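Local structure of beta-lactamase (Sebaldella termitidis, 6N1N) at residues L12-T26 with I34-R46. The protein probably hydrolyses beta-lactam antibiotics to substituted beta-amino acids, as a class D serine beta-lactamase. Numbering follows the deposited sequence. Where two conformers were deposited one is given.
Sequences LQKIFDENKITGSVT and IWIYSNEEDSKIR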
ATOM      1  N   LEU A  12     -12.882  -6.900 -15.997  1.00 19.36           N
ATOM      2  CA  LEU A  12     -11.855  -6.160 -15.277  1.00 15.49           C
ATOM      3  C   LEU A  12     -10.744  -5.721 -16.221  1.00 19.08           C
ATOM      4  O   LEU A  12     -10.266  -4.580 -16.138  1.00 16.06           O
ATOM      5  CB  LEU A  12     -11.297  -6.986 -14.129  1.00 19.30           C
ATOM      6  CG  LEU A  12     -12.275  -7.289 -12.977  1.00 19.79           C
ATOM      7  CD1 LEU A  12     -11.536  -7.951 -11.853  1.00 18.57           C
ATOM      8  CD2 LEU A  12     -12.989  -6.026 -12.492  1.00 25.55           C
ATOM      9  N   GLN A  13     -10.292  -6.614 -17.099  1.00 18.24           N
ATOM     10  CA  GLN A  13      -9.280  -6.216 -18.072  1.00 19.82           C
ATOM     11  C   GLN A  13      -9.761  -5.074 -18.953  1.00 17.76           C
ATOM     12  O   GLN A  13      -8.959  -4.236 -19.379  1.00 18.82           O
ATOM     13  CB  GLN A  13      -8.879  -7.396 -18.948  1.00 21.90           C
ATOM     14  CG  GLN A  13      -7.779  -7.034 -19.941  1.00 17.08           C
ATOM     15  CD  GLN A  13      -6.489  -6.686 -19.243  1.00 16.33           C
ATOM     16  OE1 GLN A  13      -6.089  -7.360 -18.298  1.00 19.70           O
ATOM     17  NE2 GLN A  13      -5.830  -5.624 -19.697  1.00 24.58           N
ATOM     18  N   LYS A  14     -11.056  -5.033 -19.259  1.00 22.88           N
ATOM     19  CA  LYS A  14     -11.595  -3.958 -20.082  1.00 23.26           C
ATOM     20  C   LYS A  14     -11.330  -2.581 -19.479  1.00 24.80           C
ATOM     21  O   LYS A  14     -11.156  -1.614 -20.226  1.00 21.59           O
ATOM     22  CB  LYS A  14     -13.095  -4.191 -20.285  1.00 33.07           C
ATOM     23  CG  LYS A  14     -13.859  -3.048 -20.948  1.00 52.63           C
ATOM     24  CD  LYS A  14     -15.373  -3.159 -20.694  1.00 71.90           C
ATOM     25  CE  LYS A  14     -15.730  -2.969 -19.206  1.00 76.91           C
ATOM     26  NZ  LYS A  14     -17.184  -3.166 -18.912  1.00 75.31           N
ATOM     27  N   ILE A  15     -11.307  -2.456 -18.149  1.00 18.61           N
ATOM     28  CA  ILE A  15     -11.069  -1.142 -17.558  1.00 18.21           C
ATOM     29  C   ILE A  15      -9.657  -0.685 -17.872  1.00 17.14           C
ATOM     30  O   ILE A  15      -9.404   0.501 -18.130  1.00 18.72           O
ATOM     31  CB  ILE A  15     -11.307  -1.164 -16.034  1.00 23.89           C
ATOM     32  CG1 ILE A  15     -12.733  -1.601 -15.702  1.00 24.75           C
ATOM     33  CG2 ILE A  15     -11.001   0.220 -15.444  1.00 26.21           C
ATOM     34  CD1 ILE A  15     -12.902  -2.037 -14.245  1.00 34.73           C
ATOM     35  N   PHE A  16      -8.713  -1.617 -17.874  1.00 14.28           N
ATOM     36  CA  PHE A  16      -7.345  -1.272 -18.227  1.00 17.55           C
ATOM     37  C   PHE A  16      -7.253  -0.895 -19.694  1.00 20.67           C
ATOM     38  O   PHE A  16      -6.677   0.142 -20.048  1.00 19.58           O
ATOM     39  CB  PHE A  16      -6.425  -2.437 -17.854  1.00 12.24           C
ATOM     40  CG  PHE A  16      -6.177  -2.521 -16.376  1.00 18.08           C
ATOM     41  CD1 PHE A  16      -4.962  -2.116 -15.827  1.00 19.61           C
ATOM     42  CD2 PHE A  16      -7.178  -2.940 -15.530  1.00 15.42           C
ATOM     43  CE1 PHE A  16      -4.753  -2.166 -14.470  1.00 15.77           C
ATOM     44  CE2 PHE A  16      -6.993  -2.979 -14.153  1.00 18.56           C
ATOM     45  CZ  PHE A  16      -5.795  -2.603 -13.616  1.00 13.81           C
ATOM     46  N   ASP A  17      -7.872  -1.698 -20.559  1.00 17.72           N
ATOM     47  CA  ASP A  17      -7.813  -1.461 -21.996  1.00 19.07           C
ATOM     48  C   ASP A  17      -8.410  -0.111 -22.361  1.00 21.05           C
ATOM     49  O   ASP A  17      -7.846   0.630 -23.176  1.00 25.88           O
ATOM     50  CB  ASP A  17      -8.557  -2.574 -22.740  1.00 22.97           C
ATOM     51  CG  ASP A  17      -7.864  -3.925 -22.619  1.00 27.27           C
ATOM     52  OD1 ASP A  17      -6.697  -3.975 -22.155  1.00 22.41           O
ATOM     53  OD2 ASP A  17      -8.501  -4.930 -22.985  1.00 21.72           O
ATOM     54  N   GLU A  18      -9.571   0.211 -21.794  1.00 22.84           N
ATOM     55  CA  GLU A  18     -10.210   1.486 -22.099  1.00 23.46           C
ATOM     56  C   GLU A  18      -9.425   2.680 -21.573  1.00 25.88           C
ATOM     57  O   GLU A  18      -9.709   3.807 -21.984  1.00 27.95           O
ATOM     58  CB  GLU A  18     -11.642   1.508 -21.544  1.00 28.57           C
ATOM     59  CG  GLU A  18     -12.598   0.609 -22.326  1.00 26.70           C
ATOM     60  CD  GLU A  18     -14.001   0.545 -21.733  1.00 47.74           C
ATOM     61  OE1 GLU A  18     -14.269   1.250 -20.738  1.00 55.65           O
ATOM     62  OE2 GLU A  18     -14.834  -0.220 -22.266  1.00 54.20           O
ATOM     63  N   ASN A  19      -8.447   2.471 -20.691  1.00 16.58           N
ATOM     64  CA  ASN A  19      -7.626   3.564 -20.190  1.00 19.18           C
ATOM     65  C   ASN A  19      -6.193   3.490 -20.698  1.00 21.98           C
ATOM     66  O   ASN A  19      -5.331   4.212 -20.189  1.00 19.34           O
ATOM     67  CB  ASN A  19      -7.677   3.581 -18.665  1.00 20.21           C
ATOM     68  CG  ASN A  19      -8.999   4.139 -18.141  1.00 22.80           C
ATOM     69  OD1 ASN A  19      -9.188   5.358 -18.085  1.00 25.50           O
ATOM     70  ND2 ASN A  19      -9.931   3.249 -17.800  1.00 23.84           N
ATOM     71  N   LYS A  20      -5.933   2.662 -21.709  1.00 16.56           N
ATOM     72  CA  LYS A  20      -4.618   2.539 -22.332  1.00 18.59           C
ATOM     73  C   LYS A  20      -3.520   2.337 -21.291  1.00 19.84           C
ATOM     74  O   LYS A  20      -2.449   2.955 -21.335  1.00 20.91           O
ATOM     75  CB  LYS A  20      -4.336   3.738 -23.228  1.00 18.91           C
ATOM     76  CG  LYS A  20      -5.272   3.796 -24.425  1.00 19.00           C
ATOM     77  CD  LYS A  20      -5.003   5.014 -25.298  1.00 17.33           C
ATOM     78  CE  LYS A  20      -5.974   5.037 -26.465  1.00 23.86           C
ATOM     79  NZ  LYS A  20      -5.847   6.286 -27.242  1.00 19.35           N
ATOM     80  N   ILE A  21      -3.767   1.393 -20.387  1.00 19.18           N
ATOM     81  CA  ILE A  21      -2.809   1.034 -19.354  1.00 21.91           C
ATOM     82  C   ILE A  21      -2.675  -0.474 -19.296  1.00 15.60           C
ATOM     83  O   ILE A  21      -3.586  -1.225 -19.658  1.00 18.71           O
ATOM     84  CB  ILE A  21      -3.232   1.571 -17.973  1.00 27.21           C
ATOM     85  CG1 ILE A  21      -4.713   1.238 -17.748  1.00 19.18           C
ATOM     86  CG2 ILE A  21      -2.946   3.050 -17.894  1.00 19.16           C
ATOM     87  CD1 ILE A  21      -5.187   1.537 -16.357  1.00 17.90           C
ATOM     88  N   THR A  22      -1.518  -0.917 -18.844  1.00 17.02           N
ATOM     89  CA  THR A  22      -1.352  -2.300 -18.478  1.00 22.18           C
ATOM     90  C   THR A  22      -1.213  -2.351 -16.963  1.00 13.42           C
ATOM     91  O   THR A  22      -1.526  -1.375 -16.262  1.00 16.26           O
ATOM     92  CB  THR A  22      -0.170  -2.906 -19.253  1.00 20.19           C
ATOM     93  OG1 THR A  22       1.068  -2.253 -18.935  1.00 18.34           O
ATOM     94  CG2 THR A  22      -0.447  -2.775 -20.750  1.00 20.23           C
ATOM     95  N   GLY A  23      -0.717  -3.465 -16.461  1.00 15.78           N
ATOM     96  CA  GLY A  23      -0.830  -3.759 -15.047  1.00 18.21           C
ATOM     97  C   GLY A  23      -2.106  -4.534 -14.793  1.00 17.21           C
ATOM     98  O   GLY A  23      -2.709  -5.097 -15.714  1.00 14.66           O
ATOM     99  N   SER A  24      -2.540  -4.525 -13.540  1.00 11.77           N
ATOM    100  CA  SER A  24      -3.628  -5.419 -13.180  1.00 13.80           C
ATOM    101  C   SER A  24      -4.248  -5.009 -11.863  1.00 11.47           C
ATOM    102  O   SER A  24      -3.692  -4.216 -11.083  1.00  8.81           O
ATOM    103  CB  SER A  24      -3.132  -6.856 -13.085  1.00 12.94           C
ATOM    104  OG  SER A  24      -2.128  -6.954 -12.103  1.00 15.49           O
ATOM    105  N   VAL A  25      -5.414  -5.613 -11.608  1.00 12.11           N
ATOM    106  CA  VAL A  25      -6.090  -5.581 -10.326  1.00 11.23           C
ATOM    107  C   VAL A  25      -6.178  -7.014  -9.823  1.00 11.73           C
ATOM    108  O   VAL A  25      -6.536  -7.920 -10.582  1.00 10.43           O
ATOM    109  CB  VAL A  25      -7.487  -4.955 -10.433  1.00 12.40           C
ATOM    110  CG1 VAL A  25      -8.297  -5.635 -11.487  1.00 14.69           C
ATOM    111  CG2 VAL A  25      -8.220  -5.035  -9.093  1.00 17.38           C
ATOM    112  N   THR A  26      -5.797  -7.209  -8.573  1.00  7.47           N
ATOM    113  CA  THR A  26      -5.869  -8.488  -7.875  1.00  8.62           C
ATOM    114  C   THR A  26      -6.665  -8.267  -6.599  1.00  8.58           C
ATOM    115  O   THR A  26      -6.394  -7.325  -5.852  1.00  7.78           O
ATOM    116  CB  THR A  26      -4.451  -9.014  -7.545  1.00  9.47           C
ATOM    117  OG1 THR A  26      -3.697  -9.111  -8.756  1.00 12.70           O
ATOM    118  CG2 THR A  26      -4.495 -10.376  -6.862  1.00  9.89           C
ATOM    119  N   ILE A  34     -11.301 -16.653  -2.253  1.00  8.32           N
ATOM    120  CA  ILE A  34     -11.291 -16.583  -3.711  1.00 11.00           C
ATOM    121  C   ILE A  34     -10.321 -15.503  -4.172  1.00 10.18           C
ATOM    122  O   ILE A  34     -10.431 -14.340  -3.762  1.00 10.79           O
ATOM    123  CB  ILE A  34     -12.703 -16.320  -4.274  1.00 10.26           C
ATOM    124  CG1 ILE A  34     -13.630 -17.487  -3.912  1.00 13.18           C
ATOM    125  CG2 ILE A  34     -12.650 -16.127  -5.772  1.00 10.01           C
ATOM    126  CD1 ILE A  34     -15.072 -17.229  -4.254  1.00 22.10           C
ATOM    127  N   TRP A  35      -9.388 -15.901  -5.055  1.00 11.19           N
ATOM    128  CA  TRP A  35      -8.513 -14.966  -5.751  1.00 10.48           C
ATOM    129  C   TRP A  35      -9.158 -14.538  -7.065  1.00 13.65           C
ATOM    130  O   TRP A  35      -9.566 -15.382  -7.870  1.00 11.52           O
ATOM    131  CB  TRP A  35      -7.147 -15.605  -6.036  1.00  9.64           C
ATOM    132  CG  TRP A  35      -6.270 -15.735  -4.830  1.00  7.99           C
ATOM    133  CD1 TRP A  35      -6.207 -16.804  -3.984  1.00 13.83           C
ATOM    134  CD2 TRP A  35      -5.338 -14.769  -4.321  1.00  9.17           C
ATOM    135  NE1 TRP A  35      -5.299 -16.573  -2.987  1.00 13.13           N
ATOM    136  CE2 TRP A  35      -4.759 -15.328  -3.157  1.00  9.67           C
ATOM    137  CE3 TRP A  35      -4.932 -13.497  -4.731  1.00 11.96           C
ATOM    138  CZ2 TRP A  35      -3.784 -14.669  -2.427  1.00 13.09           C
ATOM    139  CZ3 TRP A  35      -3.978 -12.841  -3.994  1.00 11.39           C
ATOM    140  CH2 TRP A  35      -3.405 -13.422  -2.856  1.00 12.79           C
ATOM    141  N   ILE A  36      -9.226 -13.227  -7.278  1.00 10.14           N
ATOM    142  CA  ILE A  36      -9.757 -12.626  -8.498  1.00 10.47           C
ATOM    143  C   ILE A  36      -8.627 -11.875  -9.193  1.00 11.47           C
ATOM    144  O   ILE A  36      -8.058 -10.936  -8.611  1.00 11.41           O
ATOM    145  CB  ILE A  36     -10.904 -11.657  -8.188  1.00 13.14           C
ATOM    146  CG1 ILE A  36     -12.020 -12.351  -7.416  1.00 17.14           C
ATOM    147  CG2 ILE A  36     -11.474 -11.073  -9.454  1.00 17.10           C
ATOM    148  CD1 ILE A  36     -12.813 -11.398  -6.560  1.00 20.80           C
ATOM    149  N   TYR A  37      -8.344 -12.245 -10.446  1.00 10.69           N
ATOM    150  CA  TYR A  37      -7.274 -11.625 -11.209  1.00 10.66           C
ATOM    151  C   TYR A  37      -7.787 -11.004 -12.501  1.00 13.83           C
ATOM    152  O   TYR A  37      -8.538 -11.641 -13.241  1.00 15.76           O
ATOM    153  CB  TYR A  37      -6.197 -12.619 -11.615  1.00 11.87           C
ATOM    154  CG  TYR A  37      -5.547 -13.400 -10.512  1.00 11.20           C
ATOM    155  CD1 TYR A  37      -4.534 -12.836  -9.764  1.00 12.07           C
ATOM    156  CD2 TYR A  37      -5.899 -14.730 -10.269  1.00 12.43           C
ATOM    157  CE1 TYR A  37      -3.906 -13.559  -8.773  1.00 16.11           C
ATOM    158  CE2 TYR A  37      -5.275 -15.461  -9.274  1.00 11.51           C
ATOM    159  CZ  TYR A  37      -4.281 -14.859  -8.535  1.00 11.33           C
ATOM    160  OH  TYR A  37      -3.630 -15.578  -7.564  1.00 17.82           O
ATOM    161  N   SER A  38      -7.344  -9.779 -12.810  1.00 10.38           N
ATOM    162  CA  SER A  38      -7.488  -9.317 -14.192  1.00 11.67           C
ATOM    163  C   SER A  38      -6.385  -9.895 -15.066  1.00 13.71           C
ATOM    164  O   SER A  38      -6.578 -10.095 -16.271  1.00 16.08           O
ATOM    165  CB  SER A  38      -7.490  -7.788 -14.275  1.00 16.24           C
ATOM    166  OG  SER A  38      -6.254  -7.193 -13.891  1.00 12.85           O
ATOM    167  N   ASN A  39      -5.229 -10.193 -14.466  1.00 14.00           N
ATOM    168  CA  ASN A  39      -4.129 -10.807 -15.203  1.00 15.19           C
ATOM    169  C   ASN A  39      -3.256 -11.531 -14.179  1.00 15.32           C
ATOM    170  O   ASN A  39      -2.430 -10.904 -13.503  1.00 15.80           O
ATOM    171  CB  ASN A  39      -3.324  -9.789 -15.978  1.00 18.42           C
ATOM    172  CG  ASN A  39      -2.267 -10.453 -16.842  1.00 24.27           C
ATOM    173  OD1 ASN A  39      -1.226 -10.870 -16.346  1.00 22.40           O
ATOM    174  ND2 ASN A  39      -2.548 -10.574 -18.129  1.00 25.30           N
ATOM    175  N   GLU A  40      -3.463 -12.842 -14.059  1.00 16.64           N
ATOM    176  CA  GLU A  40      -2.793 -13.580 -13.001  1.00 12.77           C
ATOM    177  C   GLU A  40      -1.269 -13.523 -13.107  1.00 14.44           C
ATOM    178  O   GLU A  40      -0.583 -13.492 -12.079  1.00 15.36           O
ATOM    179  CB  GLU A  40      -3.281 -15.036 -13.002  1.00 15.79           C
ATOM    180  CG  GLU A  40      -2.546 -15.890 -12.000  1.00 27.74           C
ATOM    181  CD  GLU A  40      -3.212 -17.226 -11.779  1.00 34.85           C
ATOM    182  OE1 GLU A  40      -4.166 -17.539 -12.525  1.00 20.72           O
ATOM    183  OE2 GLU A  40      -2.777 -17.947 -10.856  1.00 34.52           O
ATOM    184  N   GLU A  41      -0.708 -13.498 -14.322  1.00 19.62           N
ATOM    185  CA  GLU A  41       0.750 -13.507 -14.397  1.00 23.95           C
ATOM    186  C   GLU A  41       1.345 -12.186 -13.911  1.00 21.02           C
ATOM    187  O   GLU A  41       2.424 -12.190 -13.310  1.00 17.80           O
ATOM    188  CB  GLU A  41       1.205 -13.835 -15.820  1.00 36.85           C
ATOM    189  CG  GLU A  41       0.744 -15.226 -16.312  1.00 60.40           C
ATOM    190  CD  GLU A  41       0.885 -16.342 -15.263  1.00 77.36           C
ATOM    191  OE1 GLU A  41       1.887 -16.358 -14.517  1.00 80.90           O
ATOM    192  OE2 GLU A  41      -0.018 -17.207 -15.187  1.00 81.77           O
ATOM    193  N   ASP A  42       0.661 -11.060 -14.137  1.00 15.46           N
ATOM    194  CA  ASP A  42       1.170  -9.779 -13.649  1.00 16.73           C
ATOM    195  C   ASP A  42       1.205  -9.739 -12.127  1.00 16.23           C
ATOM    196  O   ASP A  42       2.043  -9.048 -11.540  1.00 14.22           O
ATOM    197  CB  ASP A  42       0.306  -8.626 -14.173  1.00 17.57           C
ATOM    198  CG  ASP A  42       0.894  -7.281 -13.867  1.00 18.63           C
ATOM    199  OD1 ASP A  42       2.003  -7.001 -14.393  1.00 22.47           O
ATOM    200  OD2 ASP A  42       0.276  -6.497 -13.095  1.00 15.43           O
ATOM    201  N   SER A  43       0.303 -10.470 -11.477  0.50 11.03           N
ATOM    202  CA  SER A  43       0.198 -10.468 -10.025  0.50 11.14           C
ATOM    203  C   SER A  43       1.422 -11.068  -9.341  0.50 10.67           C
ATOM    204  O   SER A  43       1.577 -10.889  -8.122  0.50 11.40           O
ATOM    205  CB  SER A  43      -1.062 -11.240  -9.610  0.50 14.90           C
ATOM    206  OG  SER A  43      -2.207 -10.688 -10.250  0.50 14.95           O
ATOM    207  N   LYS A  44       2.279 -11.771 -10.087  1.00 13.50           N
ATOM    208  CA  LYS A  44       3.490 -12.387  -9.544  1.00 17.28           C
ATOM    209  C   LYS A  44       4.734 -11.520  -9.744  1.00 13.30           C
ATOM    210  O   LYS A  44       5.809 -11.865  -9.237  1.00 11.59           O
ATOM    211  CB  LYS A  44       3.786 -13.745 -10.212  1.00 18.23           C
ATOM    212  CG  LYS A  44       2.584 -14.580 -10.623  1.00 33.22           C
ATOM    213  CD  LYS A  44       1.902 -15.274  -9.480  1.00 49.27           C
ATOM    214  CE  LYS A  44       0.699 -16.049 -10.022  1.00 60.71           C
ATOM    215  NZ  LYS A  44      -0.057 -16.803  -8.995  1.00 60.64           N
ATOM    216  N   ILE A  45       4.625 -10.432 -10.471  1.00 10.71           N
ATOM    217  CA  ILE A  45       5.781  -9.613 -10.828  1.00  9.61           C
ATOM    218  C   ILE A  45       6.057  -8.570  -9.748  1.00 12.16           C
ATOM    219  O   ILE A  45       5.181  -7.770  -9.394  1.00 12.29           O
ATOM    220  CB  ILE A  45       5.555  -8.954 -12.197  1.00 11.55           C
ATOM    221  CG1 ILE A  45       5.428 -10.029 -13.295  1.00 13.04           C
ATOM    222  CG2 ILE A  45       6.678  -8.009 -12.527  1.00 12.04           C
ATOM    223  CD1 ILE A  45       4.988  -9.479 -14.629  1.00 20.63           C
ATOM    224  N   ARG A  46       7.305  -8.552  -9.255  1.00  8.80           N
ATOM    225  CA  ARG A  46       7.697  -7.614  -8.211  1.00  6.04           C
ATOM    226  C   ARG A  46       8.105  -6.271  -8.797  1.00  9.15           C
ATOM    227  O   ARG A  46       8.801  -6.210  -9.819  1.00 11.93           O
ATOM    228  CB  ARG A  46       8.864  -8.174  -7.403  1.00  9.65           C
ATOM    229  CG  ARG A  46       8.495  -9.370  -6.540  1.00 12.09           C
ATOM    230  CD  ARG A  46       9.692  -9.879  -5.777  1.00 13.51           C
ATOM    231  NE  ARG A  46       9.362 -10.922  -4.810  1.00 12.87           N
ATOM    232  CZ  ARG A  46      10.211 -11.845  -4.380  1.00 12.90           C
ATOM    233  NH1 ARG A  46      11.469 -11.895  -4.822  1.00 12.92           N
ATOM    234  NH2 ARG A  46       9.807 -12.730  -3.494  1.00 15.16           N
TER
HETATM  235  O   HOH W   1      -4.981  -6.743 -16.160  1.00 14.74           O
HETATM  236  O   HOH W   2      -5.488  -9.977 -18.860  1.00 25.92           O
HETATM  237  O   HOH W   3      -4.291  -9.697 -11.666  1.00 10.56           O
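Thr26 and Tyr37 form a non-hydrogen-bonded antiparallel pair, CA atoms 4.8 Å apart, where the N-to-C directions of strands 22-26 and 34-37 differ by 157°; one residue further on, Ser38 N donates to Val25 O at 3.0 Å. The return bond of the same pair goes to a side chain: Val25 N donates to Ser38 OG at 2.9 Å, N-H...O 166°. The hydroxyl reaches that N-H because chi1 of 65° sets it between the N and C of its own residue. It also donates to water 1, which in turn donates to Gln13 OE1 and Gly23 O, so helix 12-18 is tied in through solvent; water 2 links Gln13 OE1 to Ser38 O and Asn39 ND2. From the helical turn after strand 34-37, Asp42 OD2 accepts from Ser24 OG through its anti lone pair at 2.6 Å, and Ser43 OG shares a 2.6 Å hydrogen bond with Thr26 OG1. The methyl CG2 of Thr26 meets the Trp35 ring at its edge, 3.8 Å from CE3, while the Thr26 and Tyr37 side chains lie side by side, pointing the same way. The Leu12 and Ile36 side chains cross at about a right angle, CD1 3.9 Å from CG2. The contacts join helix 11-18 to the beta hairpin of strands 22-29 and 34-37, toward one side of the central beta-sheet of the serine beta-lactamase/transpeptidase fold.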